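Local coordinates for protein putative tetR family transcription regulator (Shewanella loihica, PDB 3PPB) that probably binds DNA through an N-terminal helix-turn-helix domain and regulates transcription, as a putative member of the TetR family of regulators, at residues H28-T32 against A33-R37; E58-F61 against L62-Q66; G127-G130 against F131-E134. All coordinates share one frame; numbering follows the deposited sequence.

Contact 1. Residues H28-T32 against A33-R37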
ATOM      1  N   HIS A  28       3.956  15.534  -7.954  1.00 52.53           N
ATOM      2  CA  HIS A  28       5.077  16.405  -8.315  1.00 54.66           C
ATOM      3  C   HIS A  28       5.314  16.443  -9.825  1.00 57.16           C
ATOM      4  O   HIS A  28       5.975  17.368 -10.306  1.00 58.27           O
ATOM      5  CB  HIS A  28       6.358  15.980  -7.600  1.00 56.98           C
ATOM      6  CG  HIS A  28       6.278  16.013  -6.106  1.00 60.93           C
ATOM      7  ND1 HIS A  28       6.181  17.210  -5.412  1.00 64.08           N
ATOM      8  CD2 HIS A  28       6.336  14.996  -5.220  1.00 62.13           C
ATOM      9  CE1 HIS A  28       6.157  16.875  -4.133  1.00 63.05           C
ATOM     10  NE2 HIS A  28       6.242  15.555  -3.970  1.00 62.24           N
ATOM     11  N   GLY A  29       4.770  15.461 -10.552  1.00 51.72           N
ATOM     12  CA  GLY A  29       4.848  15.396 -12.009  1.00 51.88           C
ATOM     13  C   GLY A  29       3.792  16.255 -12.687  1.00 55.09           C
ATOM     14  O   GLY A  29       3.819  16.441 -13.910  1.00 56.45           O
ATOM     15  N   THR A  30       2.853  16.790 -11.893  1.00 49.45           N
ATOM     16  CA  THR A  30       1.752  17.625 -12.373  1.00 49.90           C
ATOM     17  C   THR A  30       1.914  19.070 -11.912  1.00 52.72           C
ATOM     18  O   THR A  30       2.047  19.317 -10.719  1.00 51.13           O
ATOM     19  CB  THR A  30       0.417  17.052 -11.865  1.00 59.21           C
ATOM     20  OG1 THR A  30       0.256  15.739 -12.387  1.00 59.75           O
ATOM     21  CG2 THR A  30      -0.786  17.907 -12.243  1.00 58.28           C
ATOM     22  N   SER A  31       1.851  20.021 -12.848  1.00 50.88           N
ATOM     23  CA  SER A  31       1.921  21.424 -12.485  1.00 51.65           C
ATOM     24  C   SER A  31       0.502  21.985 -12.343  1.00 54.09           C
ATOM     25  O   SER A  31      -0.425  21.487 -12.995  1.00 51.22           O
ATOM     26  CB  SER A  31       2.720  22.214 -13.526  1.00 57.18           C
ATOM     27  OG  SER A  31       1.940  22.538 -14.666  1.00 66.54           O
ATOM     28  N   THR A  32       0.347  23.053 -11.535  1.00 51.54           N
ATOM     29  CA  THR A  32      -0.918  23.774 -11.348  1.00 50.20           C
ATOM     30  C   THR A  32      -1.397  24.376 -12.683  1.00 52.38           C
ATOM     31  O   THR A  32      -2.612  24.474 -12.891  1.00 51.91           O
ATOM     32  CB  THR A  32      -0.774  24.855 -10.275  1.00 55.00           C
ATOM     33  OG1 THR A  32       0.497  25.456 -10.411  1.00 55.60           O
ATOM     34  CG2 THR A  32      -0.901  24.310  -8.863  1.00 50.85           C
ATOM     35  N   ALA A  33      -0.447  24.759 -13.589  1.00 47.65           N
ATOM     36  CA  ALA A  33      -0.748  25.321 -14.924  1.00 47.46           C
ATOM     37  C   ALA A  33      -1.468  24.275 -15.769  1.00 50.16           C
ATOM     38  O   ALA A  33      -2.515  24.572 -16.350  1.00 50.71           O
ATOM     39  CB  ALA A  33       0.530  25.788 -15.624  1.00 48.82           C
ATOM     40  N   THR A  34      -0.948  23.032 -15.768  1.00 45.24           N
ATOM     41  CA  THR A  34      -1.566  21.901 -16.461  1.00 44.77           C
ATOM     42  C   THR A  34      -2.967  21.650 -15.902  1.00 48.26           C
ATOM     43  O   THR A  34      -3.892  21.512 -16.691  1.00 50.65           O
ATOM     44  CB  THR A  34      -0.700  20.648 -16.351  1.00 48.18           C
ATOM     45  OG1 THR A  34       0.599  20.918 -16.858  1.00 48.05           O
ATOM     46  CG2 THR A  34      -1.296  19.465 -17.092  1.00 47.69           C
ATOM     47  N   ILE A  35      -3.135  21.637 -14.565  1.00 43.14           N
ATOM     48  CA  ILE A  35      -4.438  21.399 -13.922  1.00 41.82           C
ATOM     49  C   ILE A  35      -5.438  22.449 -14.381  1.00 48.60           C
ATOM     50  O   ILE A  35      -6.520  22.082 -14.842  1.00 48.87           O
ATOM     51  CB  ILE A  35      -4.379  21.357 -12.368  1.00 42.90           C
ATOM     52  CG1 ILE A  35      -3.413  20.250 -11.852  1.00 41.58           C
ATOM     53  CG2 ILE A  35      -5.798  21.187 -11.783  1.00 41.93           C
ATOM     54  CD1 ILE A  35      -3.098  20.278 -10.283  1.00 37.65           C
ATOM     55  N   ALA A  36      -5.068  23.748 -14.256  1.00 47.49           N
ATOM     56  CA  ALA A  36      -5.909  24.886 -14.630  1.00 49.65           C
ATOM     57  C   ALA A  36      -6.349  24.793 -16.086  1.00 56.79           C
ATOM     58  O   ALA A  36      -7.553  24.870 -16.349  1.00 59.11           O
ATOM     59  CB  ALA A  36      -5.171  26.196 -14.386  1.00 51.57           C
ATOM     60  N   ARG A  37      -5.387  24.580 -17.019  1.00 52.49           N
ATOM     61  CA  ARG A  37      -5.636  24.462 -18.457  1.00 52.84           C
ATOM     62  C   ARG A  37      -6.592  23.317 -18.769  1.00 57.09           C
ATOM     63  O   ARG A  37      -7.614  23.540 -19.434  1.00 57.04           O
ATOM     64  CB  ARG A  37      -4.319  24.254 -19.220  1.00 53.67           C
ATOM     65  CG  ARG A  37      -4.478  24.253 -20.750  1.00 61.83           C
ATOM     66  CD  ARG A  37      -3.166  24.048 -21.490  1.00 65.87           C
ATOM     67  NE  ARG A  37      -2.523  22.763 -21.187  1.00 64.99           N
ATOM     68  CZ  ARG A  37      -1.452  22.633 -20.411  1.00 70.76           C
ATOM     69  NH1 ARG A  37      -0.903  23.700 -19.841  1.00 57.57           N
ATOM     70  NH2 ARG A  37      -0.926  21.436 -20.193  1.00 57.29           N
TER
HETATM   71  O   HOH W   1       1.634  18.577 -15.528  1.00 42.56           O

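Contact 2. Residues E58-F61 against L62-Q66. With EDO (1,2-ethanediol), chain D; EDO (1,2-ethanediol), chain I.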
ATOM      1  N   GLU A  58      -4.894  17.568  -0.634  1.00 38.14           N
ATOM      2  CA  GLU A  58      -5.498  17.260   0.670  1.00 37.81           C
ATOM      3  C   GLU A  58      -7.033  17.294   0.599  1.00 41.80           C
ATOM      4  O   GLU A  58      -7.685  16.396   1.138  1.00 38.60           O
ATOM      5  CB  GLU A  58      -4.984  18.232   1.731  1.00 39.34           C
ATOM      6  CG  GLU A  58      -3.527  17.987   2.077  1.00 45.39           C
ATOM      7  CD  GLU A  58      -2.868  19.006   2.989  1.00 62.59           C
ATOM      8  OE1 GLU A  58      -3.528  19.997   3.374  1.00 57.22           O
ATOM      9  OE2 GLU A  58      -1.683  18.800   3.332  1.00 52.40           O
ATOM     10  N   GLN A  59      -7.592  18.301  -0.104  1.00 41.13           N
ATOM     11  CA  GLN A  59      -9.040  18.445  -0.258  1.00 42.12           C
ATOM     12  C   GLN A  59      -9.589  17.322  -1.124  1.00 44.29           C
ATOM     13  O   GLN A  59     -10.653  16.778  -0.817  1.00 42.71           O
ATOM     14  CB  GLN A  59      -9.428  19.832  -0.834  1.00 45.13           C
ATOM     15  CG  GLN A  59      -9.185  21.013   0.130  1.00 74.82           C
ATOM     16  CD  GLN A  59      -9.822  20.823   1.491  1.00100.56           C
ATOM     17  OE1 GLN A  59     -11.045  20.711   1.622  1.00100.96           O
ATOM     18  NE2 GLN A  59      -9.000  20.753   2.531  1.00 88.56           N
ATOM     19  N   LEU A  60      -8.853  16.960  -2.190  1.00 41.27           N
ATOM     20  CA  LEU A  60      -9.233  15.851  -3.060  1.00 40.90           C
ATOM     21  C   LEU A  60      -9.236  14.540  -2.260  1.00 42.35           C
ATOM     22  O   LEU A  60     -10.210  13.780  -2.305  1.00 41.70           O
ATOM     23  CB  LEU A  60      -8.249  15.769  -4.241  1.00 41.49           C
ATOM     24  CG  LEU A  60      -8.468  14.638  -5.233  1.00 46.99           C
ATOM     25  CD1 LEU A  60      -9.851  14.725  -5.901  1.00 48.87           C
ATOM     26  CD2 LEU A  60      -7.355  14.605  -6.270  1.00 48.29           C
ATOM     27  N   PHE A  61      -8.133  14.291  -1.522  1.00 37.71           N
ATOM     28  CA  PHE A  61      -7.925  13.107  -0.687  1.00 35.46           C
ATOM     29  C   PHE A  61      -9.094  12.894   0.262  1.00 37.63           C
ATOM     30  O   PHE A  61      -9.699  11.823   0.236  1.00 36.30           O
ATOM     31  CB  PHE A  61      -6.602  13.241   0.101  1.00 37.19           C
ATOM     32  CG  PHE A  61      -6.252  12.066   0.983  1.00 38.94           C
ATOM     33  CD1 PHE A  61      -5.703  10.915   0.444  1.00 42.18           C
ATOM     34  CD2 PHE A  61      -6.452  12.121   2.358  1.00 40.19           C
ATOM     35  CE1 PHE A  61      -5.396   9.823   1.261  1.00 42.18           C
ATOM     36  CE2 PHE A  61      -6.114  11.043   3.171  1.00 42.14           C
ATOM     37  CZ  PHE A  61      -5.584   9.906   2.619  1.00 39.77           C
ATOM     38  N   LEU A  62      -9.435  13.924   1.069  1.00 35.20           N
ATOM     39  CA  LEU A  62     -10.513  13.839   2.061  1.00 35.29           C
ATOM     40  C   LEU A  62     -11.874  13.655   1.388  1.00 39.22           C
ATOM     41  O   LEU A  62     -12.717  12.895   1.902  1.00 36.89           O
ATOM     42  CB  LEU A  62     -10.527  15.062   3.000  1.00 35.75           C
ATOM     43  CG  LEU A  62      -9.291  15.260   3.894  1.00 39.56           C
ATOM     44  CD1 LEU A  62      -9.312  16.625   4.538  1.00 40.22           C
ATOM     45  CD2 LEU A  62      -9.166  14.152   4.964  1.00 40.54           C
ATOM     46  N   GLY A  63     -12.047  14.311   0.237  1.00 36.60           N
ATOM     47  CA  GLY A  63     -13.264  14.224  -0.564  1.00 36.30           C
ATOM     48  C   GLY A  63     -13.542  12.815  -1.047  1.00 37.36           C
ATOM     49  O   GLY A  63     -14.649  12.303  -0.851  1.00 37.58           O
ATOM     50  N   VAL A  64     -12.523  12.166  -1.655  1.00 31.93           N
ATOM     51  CA  VAL A  64     -12.638  10.787  -2.157  1.00 30.81           C
ATOM     52  C   VAL A  64     -12.837   9.824  -0.956  1.00 35.47           C
ATOM     53  O   VAL A  64     -13.700   8.950  -1.026  1.00 34.54           O
ATOM     54  CB  VAL A  64     -11.463  10.347  -3.090  1.00 32.25           C
ATOM     55  CG1 VAL A  64     -11.719   8.951  -3.648  1.00 31.25           C
ATOM     56  CG2 VAL A  64     -11.275  11.339  -4.256  1.00 33.14           C
ATOM     57  N   LYS A  65     -12.092  10.021   0.147  1.00 32.91           N
ATOM     58  CA  LYS A  65     -12.257   9.204   1.361  1.00 32.71           C
ATOM     59  C   LYS A  65     -13.715   9.295   1.861  1.00 37.95           C
ATOM     60  O   LYS A  65     -14.307   8.254   2.175  1.00 37.69           O
ATOM     61  CB  LYS A  65     -11.276   9.630   2.482  1.00 33.82           C
ATOM     62  CG  LYS A  65      -9.822   9.228   2.255  1.00 37.46           C
ATOM     63  CD  LYS A  65      -9.558   7.784   2.652  1.00 46.24           C
ATOM     64  CE  LYS A  65      -8.182   7.344   2.254  1.00 53.16           C
ATOM     65  NZ  LYS A  65      -7.783   6.116   2.988  1.00 58.10           N
ATOM     66  N   GLN A  66     -14.305  10.523   1.873  1.00 33.80           N
ATOM     67  CA  GLN A  66     -15.689  10.714   2.308  1.00 34.88           C
ATOM     68  C   GLN A  66     -16.669   9.964   1.392  1.00 40.82           C
ATOM     69  O   GLN A  66     -17.558   9.289   1.906  1.00 42.05           O
ATOM     70  CB  GLN A  66     -16.068  12.192   2.423  1.00 36.75           C
ATOM     71  CG  GLN A  66     -17.391  12.393   3.192  1.00 38.83           C
ATOM     72  CD  GLN A  66     -17.317  11.921   4.625  1.00 42.74           C
ATOM     73  OE1 GLN A  66     -16.568  12.458   5.433  1.00 40.55           O
ATOM     74  NE2 GLN A  66     -18.067  10.874   4.962  1.00 33.70           N
TER
HETATM   75  C1  EDO D 203      -9.318   2.860   2.562  1.00 59.74           C
HETATM   76  O1  EDO D 203      -9.651   4.091   3.200  1.00 61.67           O
HETATM   77  C2  EDO D 203      -8.988   3.154   1.107  1.00 57.58           C
HETATM   78  O2  EDO D 203      -7.964   4.141   1.029  1.00 58.33           O
HETATM   79  C1  EDO I 212       0.098  16.538   0.944  1.00 54.47           C
HETATM   80  O1  EDO I 212      -0.432  16.667   2.266  1.00 56.31           O
HETATM   81  C2  EDO I 212       1.237  17.511   0.672  1.00 53.19           C
HETATM   82  O2  EDO I 212       2.003  17.854   1.837  1.00 60.18           O

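Contact 3. Residues G127-G130 against F131-E134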
ATOM      1  N   GLY A 127     -11.470  10.264  11.583  1.00 40.39           N
ATOM      2  CA  GLY A 127     -12.632  11.118  11.372  1.00 40.82           C
ATOM      3  C   GLY A 127     -13.615  10.489  10.416  1.00 44.52           C
ATOM      4  O   GLY A 127     -14.639   9.932  10.835  1.00 46.59           O
ATOM      5  N   ILE A 128     -13.259  10.504   9.130  1.00 37.76           N
ATOM      6  CA  ILE A 128     -14.066   9.957   8.040  1.00 35.73           C
ATOM      7  C   ILE A 128     -14.325   8.449   8.241  1.00 39.62           C
ATOM      8  O   ILE A 128     -15.453   7.995   8.054  1.00 39.78           O
ATOM      9  CB  ILE A 128     -13.387  10.270   6.669  1.00 36.71           C
ATOM     10  CG1 ILE A 128     -13.344  11.813   6.443  1.00 37.24           C
ATOM     11  CG2 ILE A 128     -14.130   9.563   5.527  1.00 36.01           C
ATOM     12  CD1 ILE A 128     -12.536  12.321   5.192  1.00 36.72           C
ATOM     13  N   LEU A 129     -13.298   7.681   8.606  1.00 36.76           N
ATOM     14  CA  LEU A 129     -13.446   6.238   8.776  1.00 36.31           C
ATOM     15  C   LEU A 129     -13.397   5.828  10.254  1.00 41.75           C
ATOM     16  O   LEU A 129     -13.044   4.691  10.573  1.00 41.87           O
ATOM     17  CB  LEU A 129     -12.397   5.504   7.935  1.00 35.44           C
ATOM     18  CG  LEU A 129     -12.543   5.750   6.406  1.00 40.15           C
ATOM     19  CD1 LEU A 129     -11.249   5.538   5.699  1.00 39.85           C
ATOM     20  CD2 LEU A 129     -13.658   4.885   5.796  1.00 41.78           C
ATOM     21  N   GLY A 130     -13.836   6.745  11.133  1.00 39.20           N
ATOM     22  CA  GLY A 130     -13.912   6.528  12.575  1.00 38.61           C
ATOM     23  C   GLY A 130     -14.786   5.346  12.970  1.00 41.80           C
ATOM     24  O   GLY A 130     -14.544   4.694  13.998  1.00 40.66           O
ATOM     25  N   PHE A 131     -15.818   5.047  12.146  1.00 38.01           N
ATOM     26  CA  PHE A 131     -16.750   3.946  12.413  1.00 38.00           C
ATOM     27  C   PHE A 131     -16.029   2.588  12.393  1.00 40.48           C
ATOM     28  O   PHE A 131     -16.533   1.645  13.005  1.00 40.33           O
ATOM     29  CB  PHE A 131     -17.932   3.944  11.418  1.00 40.14           C
ATOM     30  CG  PHE A 131     -17.597   3.504  10.010  1.00 41.54           C
ATOM     31  CD1 PHE A 131     -17.179   4.425   9.057  1.00 44.91           C
ATOM     32  CD2 PHE A 131     -17.684   2.165   9.644  1.00 43.97           C
ATOM     33  CE1 PHE A 131     -16.847   4.014   7.766  1.00 46.13           C
ATOM     34  CE2 PHE A 131     -17.339   1.750   8.355  1.00 46.67           C
ATOM     35  CZ  PHE A 131     -16.927   2.678   7.424  1.00 44.99           C
ATOM     36  N   ILE A 132     -14.883   2.483  11.670  1.00 34.97           N
ATOM     37  CA  ILE A 132     -14.133   1.221  11.563  1.00 33.13           C
ATOM     38  C   ILE A 132     -13.594   0.833  12.933  1.00 34.77           C
ATOM     39  O   ILE A 132     -13.803  -0.312  13.345  1.00 33.84           O
ATOM     40  CB  ILE A 132     -13.018   1.242  10.484  1.00 35.08           C
ATOM     41  CG1 ILE A 132     -13.641   1.331   9.068  1.00 36.23           C
ATOM     42  CG2 ILE A 132     -12.124  -0.006  10.598  1.00 32.24           C
ATOM     43  CD1 ILE A 132     -12.605   1.549   7.906  1.00 45.47           C
ATOM     44  N   ALA A 133     -12.937   1.766  13.642  1.00 30.25           N
ATOM     45  CA  ALA A 133     -12.425   1.515  14.994  1.00 31.27           C
ATOM     46  C   ALA A 133     -13.588   1.195  15.959  1.00 36.50           C
ATOM     47  O   ALA A 133     -13.407   0.385  16.855  1.00 36.01           O
ATOM     48  CB  ALA A 133     -11.636   2.723  15.502  1.00 32.34           C
ATOM     49  N   GLU A 134     -14.780   1.810  15.754  1.00 33.09           N
ATOM     50  CA  GLU A 134     -15.928   1.538  16.613  1.00 34.70           C
ATOM     51  C   GLU A 134     -16.415   0.095  16.422  1.00 38.79           C
ATOM     52  O   GLU A 134     -16.723  -0.579  17.409  1.00 38.46           O
ATOM     53  CB  GLU A 134     -17.054   2.547  16.386  1.00 37.05           C
ATOM     54  CG  GLU A 134     -18.259   2.383  17.321  1.00 56.37           C
ATOM     55  CD  GLU A 134     -18.011   2.198  18.812  1.00 88.21           C
ATOM     56  OE1 GLU A 134     -17.093   2.852  19.365  1.00 83.31           O
ATOM     57  OE2 GLU A 134     -18.766   1.414  19.436  1.00 85.78           O
TER

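Contact 1. Residues H28-T32 against A33-R37
Ser31 and Thr34 meet hydroxyl to hydroxyl, with OG of Ser31 hydrogen-bonded to OG1 of Thr34 at 3.0 Å; either may be the donor. Ser31 is the N-cap of helix 32-39, and its chi1 of 81°, which places OG between the backbone N and the carbonyl carbon, turns the hydroxyl over the first turn. A short hydroxyl side chain suits an N-cap because it reaches back to the first turn, whose N-H groups lack an i-4 carbonyl. One water ties the cap further: it accepts from N of Ser31 at 3.1 Å and pairs with OG1 of Thr34 at 2.9 Å. The backbone then enters regular helix, N of Ile35 bonding to O of Ser31 (3.1 Å) and N of Ala36 to O of Thr32 (2.9 Å). This is the start of the first helix of the predicted helix-turn-helix. CG2 of Thr30, anti to the backbone N (chi1 -61°), touches CG1 of Ile35 at 3.5 Å, the side chains crossing at about a right angle. OG1, on the other branch, bonds to O of Gly26. Ile35 is buried against Leu21 and Phe22 of helix 10-24, Leu46 of helix 43-49 and Leu56 of helix 53-74.

Contact 2. Residues E58-F61 against L62-Q66
Phe61 and Lys65, one helical turn apart, are brought alongside each other by their torsions. CG of Phe61 is anti to the backbone N (chi1 -179°), whereas Lys65 has CG beside its own N and bends at chi2 (-82°) before running out extended to the amine. The two side chains therefore point the same way. CG of Lys65 lies over one face of the ring, displaced toward the rim, and CE comes to 3.7 Å from CZ of Phe61. A lysine suits this buried place because its methylenes can pack on an aromatic ring while the amine reaches polar partners. NZ donates to both oxygens of one 1,2-ethanediol, O1 and O2, each at 2.8 Å; this molecule, probably from the crystallisation liquor, is also bonded to OG of Ser111. Within the protein, NZ makes a weak hydrogen bond to the same OG of Ser111, and Lys65 a cation-pi contact with Phe107.

On another side of the helix, Leu60 and Val64 lie side by side, CD1 to CG2 at 4.0 Å. Leu60 packs on Phe106 and Val64 on Phe107, both of helix 101-110; Leu60 also touches Leu19 and Phe22 of helix 10-24. The four backbone bonds across the contact are the regular helical ones, N of Val64 to O of Leu60, for example, being 2.9 Å long. At the other end, OE2 of Glu58 accepts a 2.7 Å bond from O1 of a second 1,2-ethanediol, which also bonds to N of Glu117.

Such i to i+4 stacking of side chains is that of an alpha-helix. With Leu60, Phe61 and Val64 packed on helices 10-24, 101-110 and 118-128, and Gln59 exposed, it marks a helix within a bundle: helix 53-74, which in the TetR fold joins the DNA-binding head to the regulatory domain.

Contact 3. Residues G127-G130 against F131-E134
Leu129 leaves helical geometry (phi -108°, psi 29°) between two helices, and its carbonyl accepts N of Ile132 at 3.1 Å, with the donor standing well above the carbonyl plane. A second bond, from N of Glu134 to O of Gly130, is weak at 3.4 Å. Gly130, without a side chain, already has helical backbone angles. The side chains of Leu129 and Phe131 run side by side, CD2 of the leucine meeting CE1 of the ring at 3.8 Å. A chi1 of 73° sets CG of Phe131 between its backbone N and carbonyl carbon, which folds the ring back over the turn until its edge approaches O of Ile128. CG1 of Ile132 lies over one ring face, offset toward the rim. CD1 of Ile132, at the end of its longer branch, also reaches back to CB of Leu129 at 4.0 Å, so three apolar side chains close over the bend. The turn joins helix 118-128 to helix 130-141. On one side Ile128 packs on Gln66 and Ala69 of helix 53-74, and Phe131 on Ile72 and Gln73 of the same helix; on another, Ile132 and Ala133 rest on Gln154 of helix 150-170.

The three contacts follow one another along the chain without overlapping. Contact 1 opens helix 32-39 in the predicted DNA-binding part, contact 2 lies in helix 53-74, and contact 3 is the bend between helices 118-128 and 130-141. The centres of contacts 1 and 2 are about 18 Å apart, and their atoms do not touch. Contacts 2 and 3, with centres about 15 Å apart, do meet: CD1 of Ile128 packs on O of Leu62 at 3.3 Å. Contacts 1 and 3 are about 33 Å apart between centres. Helix 53-74 touches both, contact 1 through Lys53 and Leu56 and contact 3 through Gln66, Ala69, Ile72 and Gln73, consistent with a route between regulatory and DNA-binding parts in TetR-like proteins.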